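Local coordinates for peroxisomal membrane protein PEX15 (Saccharomyces cerevisiae, PDB 5VXV) that docks the Pex1/Pex6 AAA-ATPase at the peroxisomal membrane, here as its helical cytosolic domain, for extraction of the Pex5 receptor, at residues F97-I102 with L146-E151. Sequence-based numbering, arbitrary orientation.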
# COMPACT_ATOMS: atom_id res chain seq x y z
N PHE A 97 3.89 0.86 0.82
CA PHE A 97 4.27 0.86 -0.59
C PHE A 97 3.05 0.62 -1.48
O PHE A 97 2.84 1.34 -2.46
CB PHE A 97 5.34 -0.19 -0.84
CG PHE A 97 5.70 -0.35 -2.29
CD1 PHE A 97 6.66 0.47 -2.87
CD2 PHE A 97 5.08 -1.31 -3.07
CE1 PHE A 97 6.98 0.33 -4.21
CE2 PHE A 97 5.40 -1.45 -4.40
CZ PHE A 97 6.35 -0.63 -4.97
N PHE A 98 2.24 -0.39 -1.15
CA PHE A 98 1.05 -0.65 -1.95
C PHE A 98 0.12 0.55 -1.96
O PHE A 98 -0.45 0.90 -3.00
CB PHE A 98 0.33 -1.90 -1.44
CG PHE A 98 1.01 -3.20 -1.79
CD1 PHE A 98 1.60 -3.39 -3.03
CD2 PHE A 98 1.08 -4.24 -0.87
CE1 PHE A 98 2.22 -4.59 -3.35
CE2 PHE A 98 1.70 -5.43 -1.18
CZ PHE A 98 2.28 -5.60 -2.43
N ARG A 99 -0.05 1.21 -0.81
CA ARG A 99 -0.91 2.39 -0.78
C ARG A 99 -0.37 3.50 -1.67
O ARG A 99 -1.14 4.24 -2.29
CB ARG A 99 -1.07 2.89 0.66
CG ARG A 99 -1.97 2.00 1.52
CD ARG A 99 -2.44 2.73 2.77
NE ARG A 99 -1.36 2.99 3.71
CZ ARG A 99 -1.04 2.20 4.74
NH1 ARG A 99 -1.72 1.09 4.99
NH2 ARG A 99 -0.03 2.53 5.53
N CYS A 100 0.96 3.62 -1.77
CA CYS A 100 1.54 4.62 -2.65
C CYS A 100 1.29 4.28 -4.12
O CYS A 100 1.01 5.17 -4.92
CB CYS A 100 3.04 4.75 -2.38
SG CYS A 100 3.43 5.51 -0.79
N CYS A 101 1.38 3.00 -4.48
CA CYS A 101 1.03 2.60 -5.84
C CYS A 101 -0.42 2.92 -6.15
O CYS A 101 -0.75 3.38 -7.25
CB CYS A 101 1.30 1.11 -6.04
SG CYS A 101 3.03 0.62 -5.91
N ILE A 102 -1.31 2.69 -5.18
CA ILE A 102 -2.72 2.99 -5.36
C ILE A 102 -2.93 4.49 -5.58
O ILE A 102 -3.74 4.90 -6.41
CB ILE A 102 -3.52 2.48 -4.14
CG1 ILE A 102 -3.52 0.95 -4.13
CG2 ILE A 102 -4.95 3.02 -4.15
CD1 ILE A 102 -3.91 0.34 -2.80
N LEU A 146 -1.07 -8.33 8.44
CA LEU A 146 -1.75 -9.14 7.44
C LEU A 146 -3.21 -8.72 7.30
O LEU A 146 -3.72 -8.62 6.18
CB LEU A 146 -1.65 -10.62 7.80
CG LEU A 146 -2.33 -11.60 6.84
CD1 LEU A 146 -1.87 -11.38 5.40
CD2 LEU A 146 -2.05 -13.03 7.26
N GLN A 147 -3.90 -8.45 8.41
CA GLN A 147 -5.24 -7.89 8.33
C GLN A 147 -5.24 -6.62 7.49
O GLN A 147 -6.08 -6.44 6.61
CB GLN A 147 -5.81 -7.59 9.72
CG GLN A 147 -7.22 -7.01 9.67
CD GLN A 147 -7.73 -6.53 11.01
OE1 GLN A 147 -7.03 -6.58 12.02
NE2 GLN A 147 -8.97 -6.04 11.03
N GLU A 148 -4.28 -5.72 7.75
CA GLU A 148 -4.22 -4.47 7.00
C GLU A 148 -4.00 -4.73 5.51
O GLU A 148 -4.61 -4.07 4.66
CB GLU A 148 -3.12 -3.57 7.55
CG GLU A 148 -3.03 -2.21 6.87
CD GLU A 148 -1.97 -1.30 7.47
OE1 GLU A 148 -0.77 -1.62 7.34
OE2 GLU A 148 -2.33 -0.27 8.07
N LEU A 149 -3.13 -5.69 5.19
CA LEU A 149 -2.83 -5.99 3.79
C LEU A 149 -4.09 -6.45 3.05
O LEU A 149 -4.37 -5.99 1.94
CB LEU A 149 -1.74 -7.06 3.72
CG LEU A 149 -1.41 -7.63 2.34
CD1 LEU A 149 -0.92 -6.53 1.41
CD2 LEU A 149 -0.39 -8.75 2.46
N ILE A 150 -4.86 -7.36 3.66
CA ILE A 150 -6.06 -7.84 2.99
C ILE A 150 -7.08 -6.71 2.87
O ILE A 150 -7.79 -6.60 1.86
CB ILE A 150 -6.65 -9.05 3.74
CG1 ILE A 150 -5.60 -10.16 3.88
CG2 ILE A 150 -7.88 -9.58 3.00
CD1 ILE A 150 -5.02 -10.66 2.57
N GLU A 151 -7.16 -5.84 3.87
CA GLU A 151 -8.14 -4.76 3.82
C GLU A 151 -7.75 -3.70 2.80
O GLU A 151 -8.63 -3.06 2.21
CB GLU A 151 -8.35 -4.19 5.22
CG GLU A 151 -9.07 -5.18 6.13
CD GLU A 151 -9.55 -4.58 7.43
OE1 GLU A 151 -9.25 -3.39 7.70
OE2 GLU A 151 -10.24 -5.30 8.19
O HOH W 1 1.13 0.34 7.18
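The guanidinium of Arg-99 has the carboxylate carbon CD of Glu-148 at its edge, in plane, with the two flat groups turned 75° apart. This is not the coplanar setting of a two-pronged pair, and the salt bridge rests on one long, weak hydrogen bond, Arg-99 NH1 to Glu-148 OE2 (3.4 Å, N-H...O angle 142°). A water completes the bridge, accepting from Arg-99 NH2 at 3.0 Å and donating to Glu-148 OE1 at 2.7 Å. Long, flexible side chains suit this partly exposed side. Glu-148 stretches out with CG anti to its backbone N (chi1 -177°), while Arg-99 is bent at chi3, and the two side chains cross at about a right angle. The stronger polar partners lie outside: Arg-99 NH2 forms a salt bridge with Asp-50, and Glu-148 OE1 takes a hydrogen bond from Asn-95 ND2. On the buried side, Phe-98 meets Leu-149 obliquely: the methyl CD1 of Leu-149 lies 3.8 Å from both CD2 and CE2 of the ring. Both residues are apolar and buried, so the contact is van der Waals packing. Helix 91-108 is thus joined sparingly to helix 143-161, near the centre of this almost wholly helical domain, and helix 112-136 adds Met-126 against both Phe-98 and Leu-149.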